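Local coordinates for protein alginase (Pseudoalteromonas, PDB 4Q8K) that probably cleaves the polysaccharide alginate by beta-elimination, as expected of a bacterial lyase of polysaccharide lyase family 18, at residues T211-M216 with G282-L287; I223-H228 with S315-G320; L323-P328 with K344-D349. All blocks are in the same frame, centred on the assembly; numbering follows the deposited sequence.

Interaction 1: residues T211-M216 with G282-L287; sequences TVKVEM and GETFNL
Two groups of the neighbouring strand grip the carbonyl oxygen of Val212: the amide Phe285 N donates to Val212 O at 2.8 Å, while Thr284 CA brings its hydrogen to the same oxygen at 3.2 Å. In return Val212 N reaches Phe285 O in a nearly straight bond, which makes Val212 and Phe285 an antiparallel hydrogen-bonded pair in the seven-stranded sheet of a beta-sandwich. On the N-terminal side of Thr284, Gly282 N still holds Val214 O at 2.7 Å.

The two faces of the pair differ in character. On the inner one, Val212 and Phe285 lie side by side, and Val212 CB sits over one face of the Phe285 ring, 4.2 Å from its centroid; Val214 CG2 meets the edge of that ring. On the other, Thr211 CG2 presses tightly on Thr284 CG2 (3.4 Å), and the extended chain of Lys213 runs past Thr284 OG1 toward Gly282 O. Water joins Thr211 OG1 to Asn286 OD1, and Asn286 ND2 bonds Glu209. The chemistry thus implies an amphipathic strand pair, apolar toward Ile224 of the opposing sheet and hydrated outside.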
# COMPACT_ATOMS: atom_id res chain seq x y z
N THR A 211 12.03 4.81 -2.98
CA THR A 211 11.78 5.64 -4.14
C THR A 211 10.74 4.88 -4.97
O THR A 211 10.97 3.73 -5.39
CB THR A 211 13.08 5.85 -4.95
OG1 THR A 211 13.99 6.64 -4.17
CG2 THR A 211 12.81 6.54 -6.27
N VAL A 212 9.59 5.51 -5.18
CA VAL A 212 8.44 4.83 -5.75
C VAL A 212 8.01 5.42 -7.08
O VAL A 212 7.63 6.59 -7.15
CB VAL A 212 7.21 4.88 -4.79
CG1 VAL A 212 6.05 4.08 -5.37
CG2 VAL A 212 7.57 4.37 -3.41
N LYS A 213 8.04 4.61 -8.13
CA LYS A 213 7.52 5.02 -9.43
C LYS A 213 6.20 4.30 -9.66
O LYS A 213 6.08 3.10 -9.39
CB LYS A 213 8.52 4.71 -10.54
CG LYS A 213 8.05 5.05 -11.95
CD LYS A 213 9.11 4.68 -12.99
CE LYS A 213 8.59 4.88 -14.41
NZ LYS A 213 9.62 4.60 -15.46
N VAL A 214 5.19 5.02 -10.13
CA VAL A 214 3.88 4.41 -10.34
C VAL A 214 3.45 4.61 -11.78
O VAL A 214 3.46 5.72 -12.29
CB VAL A 214 2.81 4.98 -9.38
CG1 VAL A 214 1.47 4.31 -9.62
CG2 VAL A 214 3.23 4.81 -7.92
N GLU A 215 3.10 3.51 -12.45
CA GLU A 215 2.55 3.56 -13.79
C GLU A 215 1.21 2.84 -13.72
O GLU A 215 1.17 1.65 -13.39
CB GLU A 215 3.47 2.87 -14.79
CG GLU A 215 4.85 3.50 -14.93
CD GLU A 215 5.82 2.57 -15.62
OE1 GLU A 215 5.90 2.62 -16.87
OE2 GLU A 215 6.50 1.78 -14.93
N MET A 216 0.12 3.55 -14.00
CA MET A 216 -1.20 2.96 -13.82
C MET A 216 -2.25 3.64 -14.69
O MET A 216 -2.21 4.86 -14.89
CB MET A 216 -1.62 3.05 -12.34
CG MET A 216 -3.01 2.47 -12.03
SD MET A 216 -3.22 1.92 -10.32
CE MET A 216 -2.84 3.42 -9.41
N GLY A 282 3.93 7.25 -14.47
CA GLY A 282 5.31 7.32 -14.93
C GLY A 282 6.19 8.18 -14.04
O GLY A 282 7.41 8.15 -14.14
N GLU A 283 5.57 8.96 -13.16
CA GLU A 283 6.34 9.81 -12.26
C GLU A 283 6.82 9.04 -11.03
O GLU A 283 6.37 7.92 -10.78
CB GLU A 283 5.53 11.05 -11.87
CG GLU A 283 5.40 12.04 -13.02
CD GLU A 283 4.77 13.35 -12.60
OE1 GLU A 283 5.20 14.41 -13.11
OE2 GLU A 283 3.85 13.33 -11.75
N THR A 284 7.73 9.65 -10.28
CA THR A 284 8.36 8.98 -9.15
C THR A 284 8.36 9.91 -7.94
O THR A 284 8.50 11.12 -8.10
CB THR A 284 9.82 8.60 -9.48
OG1 THR A 284 9.85 7.72 -10.62
CG2 THR A 284 10.50 7.91 -8.29
N PHE A 285 8.18 9.35 -6.75
CA PHE A 285 8.26 10.15 -5.52
C PHE A 285 8.97 9.36 -4.43
O PHE A 285 9.22 8.17 -4.58
CB PHE A 285 6.86 10.59 -5.06
CG PHE A 285 5.97 9.45 -4.61
CD1 PHE A 285 5.22 8.73 -5.51
CD2 PHE A 285 5.85 9.14 -3.26
CE1 PHE A 285 4.38 7.70 -5.08
CE2 PHE A 285 5.03 8.13 -2.82
CZ PHE A 285 4.28 7.40 -3.73
N ASN A 286 9.30 10.04 -3.34
CA ASN A 286 9.95 9.38 -2.22
C ASN A 286 8.95 9.12 -1.10
O ASN A 286 8.18 10.01 -0.72
CB ASN A 286 11.10 10.24 -1.69
CG ASN A 286 12.03 9.46 -0.77
OD1 ASN A 286 12.86 8.68 -1.23
ND2 ASN A 286 11.90 9.68 0.53
N LEU A 287 8.95 7.90 -0.59
CA LEU A 287 8.05 7.51 0.49
C LEU A 287 8.83 7.13 1.74
O LEU A 287 9.73 6.30 1.70
CB LEU A 287 7.17 6.33 0.06
CG LEU A 287 6.20 5.80 1.12
CD1 LEU A 287 5.15 6.83 1.47
CD2 LEU A 287 5.54 4.52 0.62
O HOH W 1 14.33 6.21 -1.22
O HOH W 2 8.52 7.18 -16.34

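Interaction 2: residues I223-H228 with S315-G320; sequences IISQHH and SYFKFG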
# COMPACT_ATOMS: atom_id res chain seq x y z
N ILE A 223 -3.23 0.53 -2.74
CA ILE A 223 -2.56 0.77 -1.46
C ILE A 223 -1.13 0.25 -1.59
O ILE A 223 -0.91 -0.92 -1.92
CB ILE A 223 -3.30 0.07 -0.29
CG1 ILE A 223 -4.72 0.63 -0.13
CG2 ILE A 223 -2.52 0.24 1.04
CD1 ILE A 223 -5.55 -0.16 0.85
N ILE A 224 -0.14 1.12 -1.33
CA ILE A 224 1.26 0.76 -1.59
C ILE A 224 2.05 0.50 -0.30
O ILE A 224 3.18 0.03 -0.35
CB ILE A 224 2.02 1.82 -2.44
CG1 ILE A 224 2.12 3.16 -1.71
CG2 ILE A 224 1.36 2.02 -3.82
CD1 ILE A 224 3.02 4.15 -2.42
N SER A 225 1.45 0.83 0.83
CA SER A 225 2.03 0.48 2.12
C SER A 225 0.96 0.56 3.20
O SER A 225 0.07 1.40 3.14
CB SER A 225 3.25 1.36 2.44
OG SER A 225 2.87 2.66 2.85
N GLN A 226 1.04 -0.31 4.19
CA GLN A 226 0.06 -0.28 5.26
C GLN A 226 0.51 -1.02 6.51
O GLN A 226 1.27 -1.98 6.44
CB GLN A 226 -1.28 -0.85 4.80
CG GLN A 226 -1.22 -2.29 4.37
CD GLN A 226 -2.58 -2.81 3.99
OE1 GLN A 226 -3.45 -2.98 4.85
NE2 GLN A 226 -2.78 -3.07 2.71
N HIS A 227 0.04 -0.54 7.66
CA HIS A 227 0.11 -1.31 8.88
C HIS A 227 -1.24 -2.00 9.02
O HIS A 227 -2.28 -1.36 9.03
CB HIS A 227 0.42 -0.43 10.09
CG HIS A 227 1.86 -0.01 10.17
ND1 HIS A 227 2.33 1.17 9.64
CD2 HIS A 227 2.94 -0.64 10.70
CE1 HIS A 227 3.63 1.27 9.85
NE2 HIS A 227 4.03 0.18 10.49
N HIS A 228 -1.21 -3.32 9.11
CA HIS A 228 -2.43 -4.11 9.17
C HIS A 228 -2.65 -4.56 10.62
O HIS A 228 -1.69 -4.84 11.34
CB HIS A 228 -2.29 -5.31 8.24
CG HIS A 228 -3.56 -6.05 7.98
ND1 HIS A 228 -4.21 -6.01 6.76
CD2 HIS A 228 -4.29 -6.87 8.77
CE1 HIS A 228 -5.29 -6.76 6.82
NE2 HIS A 228 -5.36 -7.30 8.02
N SER A 315 0.34 -6.44 15.14
CA SER A 315 0.32 -5.58 13.97
C SER A 315 1.39 -5.98 12.98
O SER A 315 2.37 -6.63 13.33
CB SER A 315 0.54 -4.12 14.39
OG SER A 315 1.85 -3.93 14.90
N TYR A 316 1.22 -5.58 11.72
CA TYR A 316 2.23 -5.89 10.72
C TYR A 316 2.23 -4.94 9.54
O TYR A 316 1.17 -4.56 9.04
CB TYR A 316 2.16 -7.36 10.28
CG TYR A 316 0.87 -7.85 9.62
CD1 TYR A 316 -0.30 -8.00 10.35
CD2 TYR A 316 0.86 -8.22 8.27
CE1 TYR A 316 -1.47 -8.48 9.75
CE2 TYR A 316 -0.30 -8.71 7.68
CZ TYR A 316 -1.45 -8.84 8.43
OH TYR A 316 -2.60 -9.32 7.85
N PHE A 317 3.43 -4.57 9.13
CA PHE A 317 3.64 -3.70 8.00
C PHE A 317 3.61 -4.49 6.70
O PHE A 317 4.12 -5.61 6.64
CB PHE A 317 4.98 -2.98 8.14
CG PHE A 317 5.25 -1.97 7.06
CD1 PHE A 317 4.51 -0.80 7.01
CD2 PHE A 317 6.25 -2.17 6.13
CE1 PHE A 317 4.75 0.15 6.02
CE2 PHE A 317 6.50 -1.24 5.14
CZ PHE A 317 5.75 -0.07 5.09
N LYS A 318 3.02 -3.89 5.66
CA LYS A 318 3.05 -4.46 4.32
C LYS A 318 3.36 -3.37 3.31
O LYS A 318 3.09 -2.19 3.55
CB LYS A 318 1.69 -5.08 3.95
CG LYS A 318 1.03 -5.86 5.06
CD LYS A 318 -0.11 -6.72 4.54
CE LYS A 318 -1.28 -5.88 4.06
NZ LYS A 318 -2.37 -6.77 3.52
N PHE A 319 3.92 -3.76 2.17
CA PHE A 319 4.13 -2.77 1.11
C PHE A 319 4.16 -3.48 -0.23
O PHE A 319 4.43 -4.68 -0.30
CB PHE A 319 5.43 -2.00 1.36
CG PHE A 319 6.67 -2.84 1.21
CD1 PHE A 319 7.13 -3.61 2.27
CD2 PHE A 319 7.36 -2.86 0.02
CE1 PHE A 319 8.27 -4.39 2.13
CE2 PHE A 319 8.51 -3.64 -0.12
CZ PHE A 319 8.95 -4.40 0.94
N GLY A 320 3.88 -2.72 -1.29
CA GLY A 320 3.82 -3.25 -2.64
C GLY A 320 2.71 -2.58 -3.43
O GLY A 320 2.64 -1.35 -3.51
O HOH W 3 -5.08 -5.88 3.57
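His228 swings CG away from its backbone nitrogen (chi1 -168°), whereas Tyr316 holds CG between N and the carbonyl carbon (chi1 61°), and together these rotations lay the phenol ring alongside the histidine side chain. The two residues form an antiparallel hydrogen-bonded pair in the larger sheet of the beta-jelly-roll sandwich known from alginate lyases of this clan. His228 CB stands over the face of the Tyr316 ring, 3.7 Å from its centroid, in a CH-pi contact. The ring planes meet obliquely at 38°, which carries Tyr316 OH over one face of the imidazole, 3.1 Å from His228 CD2. Arg198 adds a cation-pi contact to the same tyrosine.

Along this face Gln226 and Lys318 run alongside each other, with Lys318 CE 3.3 Å from Gln226 CD; a bend at chi3 of the lysine sends its ammonium to a salt bridge with Glu190. The opposite face looks into the sandwich. There Phe317 CD1 lies over the His227 ring, 3.6 Å from CE1 of that imidazole, while Ser236 and Glu206 bond the two ring nitrogens and so fix its rotation. Phe317 also meets Phe208, from the other sheet.

The backbones are closely paired: Lys318 N donates to Gln226 O at 2.7 Å, and His228 N to Tyr316 O equally closely. A sulfate ion, probably from the crystallisation liquor, lies beside His228, consistent with an anion-binding groove on the face of Gln226, His228, Tyr316 and Lys318, such as related lyases use for their acidic substrate. In the plane of the His228 ring, one water accepts a bond from Lys318 NZ at 2.9 Å and a weak one from His228 ND1 at 3.3 Å.

Interaction 3: residues L323-P328 with K344-D349; sequences LQSQDP and KNCFED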
# COMPACT_ATOMS: atom_id res chain seq x y z
N LEU A 323 -4.05 -3.49 -5.53
CA LEU A 323 -5.00 -2.82 -6.42
C LEU A 323 -6.45 -3.02 -5.98
O LEU A 323 -6.91 -4.15 -5.82
CB LEU A 323 -4.80 -3.35 -7.85
CG LEU A 323 -5.48 -2.61 -9.02
CD1 LEU A 323 -4.89 -1.22 -9.19
CD2 LEU A 323 -5.33 -3.44 -10.30
N GLN A 324 -7.15 -1.90 -5.77
CA GLN A 324 -8.48 -1.89 -5.19
C GLN A 324 -9.54 -2.01 -6.27
O GLN A 324 -9.51 -1.27 -7.25
CB GLN A 324 -8.69 -0.58 -4.42
CG GLN A 324 -7.65 -0.32 -3.32
CD GLN A 324 -7.71 -1.37 -2.21
OE1 GLN A 324 -6.79 -2.18 -2.05
NE2 GLN A 324 -8.79 -1.36 -1.44
N SER A 325 -10.48 -2.93 -6.09
CA SER A 325 -11.55 -3.11 -7.07
C SER A 325 -12.70 -2.17 -6.73
O SER A 325 -13.59 -2.52 -5.96
CB SER A 325 -12.03 -4.56 -7.10
OG SER A 325 -12.98 -4.76 -8.14
N GLN A 326 -12.64 -0.96 -7.28
CA GLN A 326 -13.57 0.11 -6.91
C GLN A 326 -13.79 1.06 -8.09
O GLN A 326 -12.85 1.40 -8.82
CB GLN A 326 -13.03 0.87 -5.68
CG GLN A 326 -14.03 1.81 -5.02
CD GLN A 326 -13.39 2.58 -3.86
OE1 GLN A 326 -14.04 2.87 -2.86
NE2 GLN A 326 -12.12 2.91 -4.00
N ASP A 327 -15.03 1.47 -8.29
CA ASP A 327 -15.36 2.45 -9.32
C ASP A 327 -14.81 3.80 -8.85
O ASP A 327 -15.08 4.19 -7.73
CB ASP A 327 -16.87 2.54 -9.49
CG ASP A 327 -17.27 3.29 -10.74
OD1 ASP A 327 -16.99 4.51 -10.83
OD2 ASP A 327 -17.88 2.66 -11.64
N PRO A 328 -14.04 4.49 -9.70
CA PRO A 328 -13.44 5.76 -9.25
C PRO A 328 -14.45 6.91 -9.18
O PRO A 328 -14.21 7.87 -8.45
CB PRO A 328 -12.38 6.04 -10.32
CG PRO A 328 -12.91 5.36 -11.54
CD PRO A 328 -13.56 4.10 -11.03
N LYS A 344 -10.89 -10.05 -11.84
CA LYS A 344 -10.52 -10.03 -13.23
C LYS A 344 -11.48 -9.20 -14.05
O LYS A 344 -11.08 -8.38 -14.79
CB LYS A 344 -10.53 -11.45 -13.78
CG LYS A 344 -10.05 -11.49 -15.19
CD LYS A 344 -10.14 -12.88 -15.79
CE LYS A 344 -9.54 -12.87 -17.16
NZ LYS A 344 -10.58 -12.45 -18.09
N ASN A 345 -12.74 -9.50 -13.94
CA ASN A 345 -13.77 -8.82 -14.71
C ASN A 345 -13.91 -7.37 -14.29
O ASN A 345 -14.07 -6.49 -15.13
CB ASN A 345 -15.11 -9.53 -14.58
CG ASN A 345 -15.14 -10.86 -15.32
OD1 ASN A 345 -14.24 -11.17 -16.10
ND2 ASN A 345 -16.17 -11.65 -15.08
N CYS A 346 -13.82 -7.12 -12.99
CA CYS A 346 -13.87 -5.75 -12.50
C CYS A 346 -12.77 -4.88 -13.12
O CYS A 346 -13.05 -3.80 -13.63
CB CYS A 346 -13.75 -5.73 -10.98
SG CYS A 346 -15.23 -6.30 -10.15
N PHE A 347 -11.53 -5.35 -13.07
CA PHE A 347 -10.42 -4.55 -13.59
C PHE A 347 -10.53 -4.34 -15.09
O PHE A 347 -10.14 -3.30 -15.61
CB PHE A 347 -9.07 -5.11 -13.15
CG PHE A 347 -8.82 -5.00 -11.67
CD1 PHE A 347 -8.98 -3.78 -11.03
CD2 PHE A 347 -8.48 -6.12 -10.92
CE1 PHE A 347 -8.77 -3.67 -9.66
CE2 PHE A 347 -8.27 -6.02 -9.56
CZ PHE A 347 -8.41 -4.79 -8.92
N GLU A 348 -11.07 -5.33 -15.80
CA GLU A 348 -11.31 -5.16 -17.22
C GLU A 348 -12.31 -4.03 -17.46
O GLU A 348 -12.05 -3.14 -18.27
CB GLU A 348 -11.81 -6.47 -17.83
CG GLU A 348 -10.70 -7.49 -18.03
CD GLU A 348 -11.22 -8.81 -18.56
OE1 GLU A 348 -10.39 -9.67 -18.93
OE2 GLU A 348 -12.46 -8.99 -18.60
N ASP A 349 -13.42 -4.08 -16.75
CA ASP A 349 -14.51 -3.11 -16.93
C ASP A 349 -14.09 -1.72 -16.45
O ASP A 349 -14.52 -0.71 -17.00
CB ASP A 349 -15.76 -3.57 -16.18
CG ASP A 349 -16.39 -4.82 -16.80
OD1 ASP A 349 -15.89 -5.31 -17.82
OD2 ASP A 349 -17.41 -5.29 -16.25
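Leu323 and Phe347 approach from opposite directions, the leucine from the end of a strand and the phenylalanine from a helix, and they meet as a methyl group over a ring face. Leu323 CD2 lies 3.6 Å from the centroid of the Phe347 ring and only 15° off its normal, a CH-pi contact over the face, displaced toward the rim. The leucine gains this position by turning CG anti to its backbone nitrogen (chi1 -168°), which leans the branch toward the helix.

The edge of the same ring meets a backbone oxygen. Gln324 O lies in the ring plane, 3.5 Å from Phe347 CE1. An oxygen so placed faces the slightly positive ring hydrogens, a weakly favourable match that probably helps fix the tilt of the ring. Leu323 O lies 3.5 Å from Phe347 CZ, out of the plane.

One helical position earlier, Cys346 turns its side chain to Ser325. Ser325 OG stands close to Cys346 CB, at 3.1 Å, and 3.4 Å from Cys346 SG; its hydrogen bond goes to the carbonyl oxygen of Cys334. Since Cys334 is also the disulfide partner of Cys346, the serine is tied to the very loop that the covalent bridge anchors to the helix. Ser325 itself centres an inverse gamma turn, where the chain leaves its strand.

The contact therefore docks helix 340-349 on the end of strand 321-324, with Trp187 of strand 186-193 meeting the Phe347 ring and with Pro174 and Leu175 of helix 174-177, as well as Ile352, packing around Leu323.

Interaction 2 is the buried heart of the larger sheet, while interaction 1 belongs to the seven-stranded sheet opposite and has one solvent-facing side. The two meet across the sandwich interior, where Phe285 CZ packs on Ile224 CD1 at 3.7 Å. Interaction 3 continues from interaction 2: strand 321-324 follows strand 316-319 beyond the corner at Gly320, and both pair with strand 221-228. It too touches the other sheet, through Met216 and Leu323. Backbone hydrogen bonds dominate interactions 1 and 2, whose outward faces carry, respectively, hydrated surface residues and a polar, aromatic face that probably lines the substrate groove. Interaction 3, farther out although its touching residues are all buried, relies on side-chain packing beside a disulfide.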